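Local coordinates for SusD homolog (Bacteroides thetaiotaomicron, PDB 3EHM), which probably binds mucin O-glycans for uptake as a SusD-like outer-membrane lipoprotein of a gut symbiont, at residues W453-M465 against L519-N531. Sequence-based numbering, arbitrary orientation.
Sequences WTEYRRTGFPYLM and LWWVRSNRPKQPN
Arg523 sets CG between its backbone N and carbonyl carbon (chi1 71°) and then runs extended to NE, which lays its guanidinium beside Thr459. Arg526 holds CG opposite its backbone N (chi1 -168°) and bends at chi3, bringing NH1 to Arg457 O. These two arginines close the C-terminal end of helix 449-459; the last modelled residues of this SusD-like chain run along that end and the loop after it. Arg523 grips Thr459 O side-on with two nitrogens, NE at 3.1 Å and NH2 at 3.3 Å. Its backbone N bonds Arg458 O nearly straight. Arg526 NH1 meets Arg457 O on a lone pair at 2.8 Å. Gly460 leaves the helix with positive phi, where a CB would strike Arg526 CG and Pro527 O. A water donates to both Gly460 O and Pro527 O.

Upstream, Thr454 CG2 lies over one face of the Trp521 indole, 3.6 Å from CZ2. Arg457 CB sits at the indole edge, while Trp521 CH2 covers one face of the Arg457 guanidinium, the planes almost perpendicular. Trp453 covers the opposite face, and Asp138 O and Glu487 O accept from NH1.

At the far end, Gln529 CB rests over the Tyr463 ring, 3.7 Å from its centroid. Tyr463 CE2 also touches Pro530 CD. An alanine in place of Tyr463 would probably leave Gln529 CB without its aromatic face and open a gap beside Pro530. Arg484 and Ile413 O hold the Gln529 amide.

Three successive carbonyls at the helix end thus receive N-H donors from the C-terminal tail. Two of them, those of Arg457 and Thr459, are met by guanidinium groups, whose positive charge probably offsets the partial negative charge of the helix C-terminus; Glu431 and Glu487 pair with Arg523 and Arg526, respectively.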
ATOM      1  N   TRP A 453      -0.139  -2.123  -4.563  1.00 11.81           N
ATOM      2  CA  TRP A 453      -0.286  -3.501  -5.009  1.00 12.52           C
ATOM      3  C   TRP A 453      -1.770  -3.859  -5.100  1.00 13.79           C
ATOM      4  O   TRP A 453      -2.199  -4.539  -6.028  1.00 16.16           O
ATOM      5  CB  TRP A 453       0.439  -4.435  -4.038  1.00 12.84           C
ATOM      6  CG  TRP A 453       0.317  -5.881  -4.372  1.00 13.26           C
ATOM      7  CD1 TRP A 453       0.292  -6.439  -5.620  1.00 14.95           C
ATOM      8  CD2 TRP A 453       0.262  -6.968  -3.446  1.00 15.07           C
ATOM      9  NE1 TRP A 453       0.228  -7.808  -5.527  1.00 15.04           N
ATOM     10  CE2 TRP A 453       0.209  -8.161  -4.202  1.00 15.04           C
ATOM     11  CE3 TRP A 453       0.258  -7.052  -2.047  1.00 15.58           C
ATOM     12  CZ2 TRP A 453       0.150  -9.424  -3.607  1.00 15.39           C
ATOM     13  CZ3 TRP A 453       0.200  -8.313  -1.454  1.00 15.33           C
ATOM     14  CH2 TRP A 453       0.147  -9.481  -2.237  1.00 14.64           C
ATOM     15  N   THR A 454      -2.551  -3.388  -4.134  1.00 13.47           N
ATOM     16  CA  THR A 454      -3.990  -3.634  -4.126  1.00 13.25           C
ATOM     17  C   THR A 454      -4.643  -2.939  -5.322  1.00 12.23           C
ATOM     18  O   THR A 454      -5.466  -3.530  -6.027  1.00 11.56           O
ATOM     19  CB  THR A 454      -4.635  -3.104  -2.826  1.00 13.19           C
ATOM     20  OG1 THR A 454      -4.109  -3.828  -1.708  1.00 14.67           O
ATOM     21  CG2 THR A 454      -6.147  -3.268  -2.862  1.00 13.45           C
ATOM     22  N   GLU A 455      -4.272  -1.684  -5.556  1.00 11.84           N
ATOM     23  CA  GLU A 455      -4.848  -0.937  -6.664  1.00 12.88           C
ATOM     24  C   GLU A 455      -4.485  -1.519  -8.021  1.00 11.63           C
ATOM     25  O   GLU A 455      -5.290  -1.466  -8.951  1.00 12.27           O
ATOM     26  CB  GLU A 455      -4.452   0.538  -6.578  1.00 13.43           C
ATOM     27  CG  GLU A 455      -5.236   1.277  -5.510  1.00 14.70           C
ATOM     28  CD  GLU A 455      -6.728   1.303  -5.812  1.00 19.53           C
ATOM     29  OE1 GLU A 455      -7.164   2.181  -6.587  1.00 21.81           O
ATOM     30  OE2 GLU A 455      -7.464   0.437  -5.291  1.00 18.85           O
ATOM     31  N   TYR A 456      -3.283  -2.071  -8.145  1.00 11.83           N
ATOM     32  CA  TYR A 456      -2.880  -2.685  -9.407  1.00 11.79           C
ATOM     33  C   TYR A 456      -3.735  -3.927  -9.660  1.00 11.24           C
ATOM     34  O   TYR A 456      -4.258  -4.125 -10.756  1.00 12.14           O
ATOM     35  CB  TYR A 456      -1.410  -3.106  -9.378  1.00 12.61           C
ATOM     36  CG  TYR A 456      -1.043  -3.986 -10.554  1.00 11.83           C
ATOM     37  CD1 TYR A 456      -0.842  -3.440 -11.823  1.00 11.55           C
ATOM     38  CD2 TYR A 456      -0.970  -5.375 -10.412  1.00 12.31           C
ATOM     39  CE1 TYR A 456      -0.580  -4.254 -12.926  1.00 14.59           C
ATOM     40  CE2 TYR A 456      -0.709  -6.200 -11.508  1.00 13.89           C
ATOM     41  CZ  TYR A 456      -0.516  -5.632 -12.761  1.00 15.59           C
ATOM     42  OH  TYR A 456      -0.266  -6.436 -13.847  1.00 16.64           O
ATOM     43  N   ARG A 457      -3.864  -4.767  -8.642  1.00 10.28           N
ATOM     44  CA  ARG A 457      -4.658  -5.985  -8.759  1.00 11.07           C
ATOM     45  C   ARG A 457      -6.121  -5.686  -9.071  1.00 11.97           C
ATOM     46  O   ARG A 457      -6.769  -6.424  -9.815  1.00 12.81           O
ATOM     47  CB  ARG A 457      -4.561  -6.802  -7.469  1.00 10.35           C
ATOM     48  CG  ARG A 457      -3.215  -7.489  -7.260  1.00 11.26           C
ATOM     49  CD  ARG A 457      -3.170  -8.181  -5.907  1.00 11.77           C
ATOM     50  NE  ARG A 457      -3.042  -7.222  -4.812  1.00 11.79           N
ATOM     51  CZ  ARG A 457      -3.321  -7.500  -3.543  1.00 12.59           C
ATOM     52  NH1 ARG A 457      -3.755  -8.708  -3.205  1.00 12.11           N
ATOM     53  NH2 ARG A 457      -3.159  -6.575  -2.607  1.00 12.68           N
ATOM     54  N   ARG A 458      -6.643  -4.600  -8.510  1.00 13.43           N
ATOM     55  CA  ARG A 458      -8.036  -4.231  -8.746  1.00 12.98           C
ATOM     56  C   ARG A 458      -8.287  -3.700 -10.155  1.00 13.45           C
ATOM     57  O   ARG A 458      -9.250  -4.105 -10.812  1.00 12.54           O
ATOM     58  CB  ARG A 458      -8.493  -3.169  -7.735  1.00 13.68           C
ATOM     59  CG  ARG A 458      -9.902  -2.621  -8.000  1.00 12.16           C
ATOM     60  CD  ARG A 458     -10.308  -1.558  -6.976  1.00 15.42           C
ATOM     61  NE  ARG A 458      -9.613  -0.278  -7.145  1.00 11.67           N
ATOM     62  CZ  ARG A 458     -10.025   0.702  -7.942  1.00 15.62           C
ATOM     63  NH1 ARG A 458     -11.139   0.561  -8.653  1.00 12.46           N
ATOM     64  NH2 ARG A 458      -9.329   1.833  -8.021  1.00 13.29           N
ATOM     65  N   THR A 459      -7.405  -2.817 -10.619  1.00 12.54           N
ATOM     66  CA  THR A 459      -7.554  -2.170 -11.923  1.00 12.37           C
ATOM     67  C   THR A 459      -6.693  -2.664 -13.079  1.00 13.45           C
ATOM     68  O   THR A 459      -7.088  -2.552 -14.242  1.00 14.68           O
ATOM     69  CB  THR A 459      -7.285  -0.665 -11.804  1.00 12.24           C
ATOM     70  OG1 THR A 459      -5.881  -0.450 -11.601  1.00 10.36           O
ATOM     71  CG2 THR A 459      -8.050  -0.079 -10.624  1.00 13.97           C
ATOM     72  N   GLY A 460      -5.512  -3.182 -12.769  1.00 12.71           N
ATOM     73  CA  GLY A 460      -4.616  -3.637 -13.817  1.00 13.03           C
ATOM     74  C   GLY A 460      -3.621  -2.535 -14.138  1.00 11.95           C
ATOM     75  O   GLY A 460      -2.781  -2.679 -15.027  1.00 11.58           O
ATOM     76  N   PHE A 461      -3.710  -1.430 -13.401  1.00 12.47           N
ATOM     77  CA  PHE A 461      -2.813  -0.298 -13.607  1.00 13.80           C
ATOM     78  C   PHE A 461      -1.979   0.034 -12.367  1.00 13.60           C
ATOM     79  O   PHE A 461      -2.394  -0.202 -11.233  1.00 12.03           O
ATOM     80  CB  PHE A 461      -3.608   0.950 -14.003  1.00 13.35           C
ATOM     81  CG  PHE A 461      -4.507   0.756 -15.191  1.00 14.03           C
ATOM     82  CD1 PHE A 461      -4.029   0.183 -16.368  1.00 14.25           C
ATOM     83  CD2 PHE A 461      -5.828   1.192 -15.147  1.00 14.72           C
ATOM     84  CE1 PHE A 461      -4.856   0.050 -17.486  1.00 11.28           C
ATOM     85  CE2 PHE A 461      -6.661   1.066 -16.257  1.00 13.27           C
ATOM     86  CZ  PHE A 461      -6.171   0.493 -17.431  1.00 14.05           C
ATOM     87  N   PRO A 462      -0.769   0.571 -12.576  1.00 14.59           N
ATOM     88  CA  PRO A 462      -0.193   0.852 -13.893  1.00 13.57           C
ATOM     89  C   PRO A 462       0.423  -0.428 -14.449  1.00 13.81           C
ATOM     90  O   PRO A 462       0.532  -1.422 -13.733  1.00 11.55           O
ATOM     91  CB  PRO A 462       0.864   1.903 -13.576  1.00 13.18           C
ATOM     92  CG  PRO A 462       1.375   1.433 -12.243  1.00 14.36           C
ATOM     93  CD  PRO A 462       0.097   1.086 -11.499  1.00 14.20           C
ATOM     94  N   TYR A 463       0.809  -0.421 -15.722  1.00 13.68           N
ATOM     95  CA  TYR A 463       1.442  -1.600 -16.294  1.00 14.36           C
ATOM     96  C   TYR A 463       2.779  -1.737 -15.574  1.00 12.90           C
ATOM     97  O   TYR A 463       3.430  -0.739 -15.272  1.00 12.96           O
ATOM     98  CB  TYR A 463       1.651  -1.434 -17.803  1.00 14.35           C
ATOM     99  CG  TYR A 463       0.362  -1.419 -18.603  1.00 15.92           C
ATOM    100  CD1 TYR A 463      -0.782  -2.077 -18.137  1.00 16.33           C
ATOM    101  CD2 TYR A 463       0.295  -0.777 -19.841  1.00 16.21           C
ATOM    102  CE1 TYR A 463      -1.960  -2.095 -18.888  1.00 13.83           C
ATOM    103  CE2 TYR A 463      -0.876  -0.793 -20.601  1.00 14.56           C
ATOM    104  CZ  TYR A 463      -1.996  -1.452 -20.116  1.00 15.60           C
ATOM    105  OH  TYR A 463      -3.148  -1.468 -20.860  1.00 13.94           O
ATOM    106  N   LEU A 464       3.189  -2.970 -15.305  1.00 14.46           N
ATOM    107  CA  LEU A 464       4.422  -3.210 -14.569  1.00 14.40           C
ATOM    108  C   LEU A 464       5.490  -3.956 -15.346  1.00 16.77           C
ATOM    109  O   LEU A 464       5.202  -4.654 -16.317  1.00 16.60           O
ATOM    110  CB  LEU A 464       4.118  -4.025 -13.311  1.00 14.60           C
ATOM    111  CG  LEU A 464       2.922  -3.603 -12.458  1.00 14.34           C
ATOM    112  CD1 LEU A 464       2.610  -4.700 -11.456  1.00 15.52           C
ATOM    113  CD2 LEU A 464       3.218  -2.292 -11.760  1.00 13.10           C
HETATM  114  N   MSE A 465       6.730  -3.803 -14.892  1.00 16.80           N
HETATM  115  CA  MSE A 465       7.853  -4.517 -15.481  1.00 17.52           C
HETATM  116  C   MSE A 465       7.558  -5.955 -15.062  1.00 17.37           C
HETATM  117  O   MSE A 465       7.165  -6.196 -13.920  1.00 15.74           O
HETATM  118  CB  MSE A 465       9.173  -4.055 -14.848  1.00 17.77           C
HETATM  119  CG  MSE A 465       9.576  -2.621 -15.184  1.00 22.56           C
HETATM  120 SE   MSE A 465      10.506  -2.497 -16.878  1.00 27.96          SE
HETATM  121  CE  MSE A 465      11.074  -0.645 -16.789  1.00 21.01           C
ATOM    122  N   LEU A 519      -8.848 -11.806  -5.826  1.00 15.67           N
ATOM    123  CA  LEU A 519      -9.677 -11.375  -4.718  1.00 15.13           C
ATOM    124  C   LEU A 519     -11.000 -10.800  -5.199  1.00 14.82           C
ATOM    125  O   LEU A 519     -11.201 -10.584  -6.394  1.00 15.00           O
ATOM    126  CB  LEU A 519      -8.911 -10.377  -3.846  1.00 15.18           C
ATOM    127  CG  LEU A 519      -7.702 -11.049  -3.178  1.00 13.62           C
ATOM    128  CD1 LEU A 519      -6.928 -10.043  -2.326  1.00 14.66           C
ATOM    129  CD2 LEU A 519      -8.190 -12.210  -2.314  1.00 15.29           C
ATOM    130  N   TRP A 520     -11.897 -10.563  -4.253  1.00 15.84           N
ATOM    131  CA  TRP A 520     -13.236 -10.063  -4.535  1.00 16.20           C
ATOM    132  C   TRP A 520     -13.366  -8.772  -5.340  1.00 16.30           C
ATOM    133  O   TRP A 520     -14.207  -8.696  -6.240  1.00 15.44           O
ATOM    134  CB  TRP A 520     -14.002  -9.912  -3.217  1.00 16.87           C
ATOM    135  CG  TRP A 520     -15.384  -9.346  -3.378  1.00 19.99           C
ATOM    136  CD1 TRP A 520     -16.443  -9.921  -4.027  1.00 19.77           C
ATOM    137  CD2 TRP A 520     -15.851  -8.086  -2.884  1.00 19.60           C
ATOM    138  NE1 TRP A 520     -17.542  -9.092  -3.966  1.00 21.28           N
ATOM    139  CE2 TRP A 520     -17.206  -7.960  -3.271  1.00 19.80           C
ATOM    140  CE3 TRP A 520     -15.256  -7.049  -2.153  1.00 19.92           C
ATOM    141  CZ2 TRP A 520     -17.975  -6.840  -2.950  1.00 19.88           C
ATOM    142  CZ3 TRP A 520     -16.024  -5.931  -1.833  1.00 21.10           C
ATOM    143  CH2 TRP A 520     -17.370  -5.837  -2.234  1.00 20.66           C
ATOM    144  N   TRP A 521     -12.556  -7.762  -5.029  1.00 14.76           N
ATOM    145  CA  TRP A 521     -12.655  -6.484  -5.736  1.00 15.13           C
ATOM    146  C   TRP A 521     -12.000  -6.371  -7.113  1.00 14.85           C
ATOM    147  O   TRP A 521     -12.028  -5.300  -7.721  1.00 15.76           O
ATOM    148  CB  TRP A 521     -12.164  -5.331  -4.844  1.00 13.31           C
ATOM    149  CG  TRP A 521     -10.997  -5.652  -3.941  1.00 13.32           C
ATOM    150  CD1 TRP A 521     -10.998  -5.652  -2.573  1.00 15.17           C
ATOM    151  CD2 TRP A 521      -9.667  -6.001  -4.339  1.00 12.89           C
ATOM    152  NE1 TRP A 521      -9.751  -5.980  -2.095  1.00 13.19           N
ATOM    153  CE2 TRP A 521      -8.914  -6.200  -3.156  1.00 13.75           C
ATOM    154  CE3 TRP A 521      -9.034  -6.166  -5.580  1.00 14.31           C
ATOM    155  CZ2 TRP A 521      -7.559  -6.557  -3.179  1.00 11.81           C
ATOM    156  CZ3 TRP A 521      -7.683  -6.522  -5.601  1.00 11.54           C
ATOM    157  CH2 TRP A 521      -6.962  -6.713  -4.405  1.00 12.55           C
ATOM    158  N   VAL A 522     -11.425  -7.457  -7.622  1.00 14.52           N
ATOM    159  CA  VAL A 522     -10.791  -7.388  -8.935  1.00 14.33           C
ATOM    160  C   VAL A 522     -11.880  -7.147  -9.971  1.00 15.92           C
ATOM    161  O   VAL A 522     -12.828  -7.923 -10.072  1.00 15.18           O
ATOM    162  CB  VAL A 522     -10.042  -8.689  -9.280  1.00 16.11           C
ATOM    163  CG1 VAL A 522      -9.476  -8.600 -10.702  1.00 15.13           C
ATOM    164  CG2 VAL A 522      -8.917  -8.918  -8.282  1.00 12.70           C
ATOM    165  N   ARG A 523     -11.749  -6.071 -10.739  1.00 15.86           N
ATOM    166  CA  ARG A 523     -12.762  -5.743 -11.732  1.00 18.10           C
ATOM    167  C   ARG A 523     -12.767  -6.687 -12.923  1.00 19.18           C
ATOM    168  O   ARG A 523     -11.752  -7.301 -13.260  1.00 18.31           O
ATOM    169  CB  ARG A 523     -12.596  -4.296 -12.216  1.00 16.94           C
ATOM    170  CG  ARG A 523     -11.386  -4.025 -13.102  1.00 17.75           C
ATOM    171  CD  ARG A 523     -11.264  -2.525 -13.330  1.00 17.62           C
ATOM    172  NE  ARG A 523     -10.198  -2.141 -14.252  1.00 16.34           N
ATOM    173  CZ  ARG A 523     -10.403  -1.589 -15.444  1.00 16.70           C
ATOM    174  NH1 ARG A 523     -11.638  -1.362 -15.873  1.00 14.17           N
ATOM    175  NH2 ARG A 523      -9.372  -1.234 -16.197  1.00 15.41           N
ATOM    176  N   SER A 524     -13.929  -6.801 -13.552  1.00 19.50           N
ATOM    177  CA  SER A 524     -14.086  -7.654 -14.718  1.00 21.00           C
ATOM    178  C   SER A 524     -13.390  -7.012 -15.907  1.00 19.68           C
ATOM    179  O   SER A 524     -13.220  -5.791 -15.955  1.00 19.34           O
ATOM    180  CB  SER A 524     -15.571  -7.841 -15.040  1.00 23.09           C
ATOM    181  OG  SER A 524     -16.225  -8.534 -13.991  1.00 29.29           O
ATOM    182  N   ASN A 525     -12.982  -7.842 -16.862  1.00 19.69           N
ATOM    183  CA  ASN A 525     -12.323  -7.353 -18.066  1.00 19.51           C
ATOM    184  C   ASN A 525     -11.081  -6.531 -17.727  1.00 18.13           C
ATOM    185  O   ASN A 525     -10.799  -5.528 -18.384  1.00 17.49           O
ATOM    186  CB  ASN A 525     -13.306  -6.495 -18.875  1.00 20.75           C
ATOM    187  CG  ASN A 525     -14.666  -7.169 -19.053  1.00 25.40           C
ATOM    188  OD1 ASN A 525     -14.797  -8.155 -19.780  1.00 26.25           O
ATOM    189  ND2 ASN A 525     -15.683  -6.637 -18.382  1.00 24.53           N
ATOM    190  N   ARG A 526     -10.338  -6.954 -16.706  1.00 17.82           N
ATOM    191  CA  ARG A 526      -9.129  -6.238 -16.298  1.00 16.61           C
ATOM    192  C   ARG A 526      -8.115  -6.232 -17.448  1.00 16.71           C
ATOM    193  O   ARG A 526      -7.763  -7.285 -17.989  1.00 16.44           O
ATOM    194  CB  ARG A 526      -8.518  -6.899 -15.060  1.00 17.09           C
ATOM    195  CG  ARG A 526      -7.441  -6.069 -14.383  1.00 15.57           C
ATOM    196  CD  ARG A 526      -6.928  -6.765 -13.131  1.00 16.85           C
ATOM    197  NE  ARG A 526      -6.280  -8.035 -13.450  1.00 18.40           N
ATOM    198  CZ  ARG A 526      -5.868  -8.918 -12.547  1.00 18.68           C
ATOM    199  NH1 ARG A 526      -6.039  -8.681 -11.253  1.00 16.60           N
ATOM    200  NH2 ARG A 526      -5.267 -10.032 -12.940  1.00 21.29           N
ATOM    201  N   PRO A 527      -7.623  -5.041 -17.826  1.00 17.65           N
ATOM    202  CA  PRO A 527      -6.653  -4.859 -18.914  1.00 18.72           C
ATOM    203  C   PRO A 527      -5.273  -5.453 -18.648  1.00 20.29           C
ATOM    204  O   PRO A 527      -4.890  -5.691 -17.499  1.00 20.86           O
ATOM    205  CB  PRO A 527      -6.575  -3.337 -19.071  1.00 17.81           C
ATOM    206  CG  PRO A 527      -7.821  -2.822 -18.388  1.00 21.59           C
ATOM    207  CD  PRO A 527      -7.964  -3.745 -17.219  1.00 17.94           C
ATOM    208  N   LYS A 528      -4.533  -5.675 -19.730  1.00 20.49           N
ATOM    209  CA  LYS A 528      -3.177  -6.217 -19.677  1.00 21.88           C
ATOM    210  C   LYS A 528      -2.342  -5.455 -20.703  1.00 21.10           C
ATOM    211  O   LYS A 528      -2.851  -5.080 -21.757  1.00 21.17           O
ATOM    212  CB  LYS A 528      -3.191  -7.701 -20.033  1.00 23.86           C
ATOM    213  CG  LYS A 528      -3.922  -8.563 -19.022  1.00 27.22           C
ATOM    214  CD  LYS A 528      -4.406  -9.868 -19.635  1.00 29.95           C
ATOM    215  CE  LYS A 528      -3.266 -10.702 -20.190  1.00 31.82           C
ATOM    216  NZ  LYS A 528      -3.764 -12.012 -20.708  1.00 33.92           N
ATOM    217  N   GLN A 529      -1.068  -5.220 -20.401  1.00 19.99           N
ATOM    218  CA  GLN A 529      -0.210  -4.506 -21.341  1.00 19.28           C
ATOM    219  C   GLN A 529      -0.010  -5.350 -22.598  1.00 19.73           C
ATOM    220  O   GLN A 529       0.230  -6.550 -22.507  1.00 17.15           O
ATOM    221  CB  GLN A 529       1.155  -4.206 -20.715  1.00 19.52           C
ATOM    222  CG  GLN A 529       2.106  -3.495 -21.675  1.00 19.04           C
ATOM    223  CD  GLN A 529       3.469  -3.224 -21.072  1.00 22.09           C
ATOM    224  OE1 GLN A 529       3.925  -3.947 -20.185  1.00 21.69           O
ATOM    225  NE2 GLN A 529       4.139  -2.189 -21.566  1.00 21.99           N
ATOM    226  N   PRO A 530      -0.107  -4.730 -23.788  1.00 20.80           N
ATOM    227  CA  PRO A 530       0.072  -5.457 -25.050  1.00 22.88           C
ATOM    228  C   PRO A 530       1.425  -6.163 -25.084  1.00 25.10           C
ATOM    229  O   PRO A 530       2.354  -5.771 -24.381  1.00 25.09           O
ATOM    230  CB  PRO A 530      -0.013  -4.354 -26.105  1.00 22.70           C
ATOM    231  CG  PRO A 530      -0.873  -3.317 -25.461  1.00 21.30           C
ATOM    232  CD  PRO A 530      -0.374  -3.303 -24.038  1.00 21.12           C
ATOM    233  N   ASN A 531       1.531  -7.193 -25.915  1.00 27.96           N
ATOM    234  CA  ASN A 531       2.768  -7.953 -26.047  1.00 31.07           C
ATOM    235  C   ASN A 531       3.811  -7.250 -26.911  1.00 31.95           C
ATOM    236  O   ASN A 531       5.009  -7.321 -26.549  1.00 32.88           O
ATOM    237  CB  ASN A 531       2.461  -9.339 -26.608  1.00 32.93           C
ATOM    238  CG  ASN A 531       1.594 -10.152 -25.674  1.00 34.68           C
ATOM    239  OD1 ASN A 531       1.972 -10.410 -24.527  1.00 36.95           O
ATOM    240  ND2 ASN A 531       0.420 -10.555 -26.150  1.00 37.03           N
TER
HETATM  241  O   HOH W   1      -2.503  -5.079 -16.157  1.00 10.48           O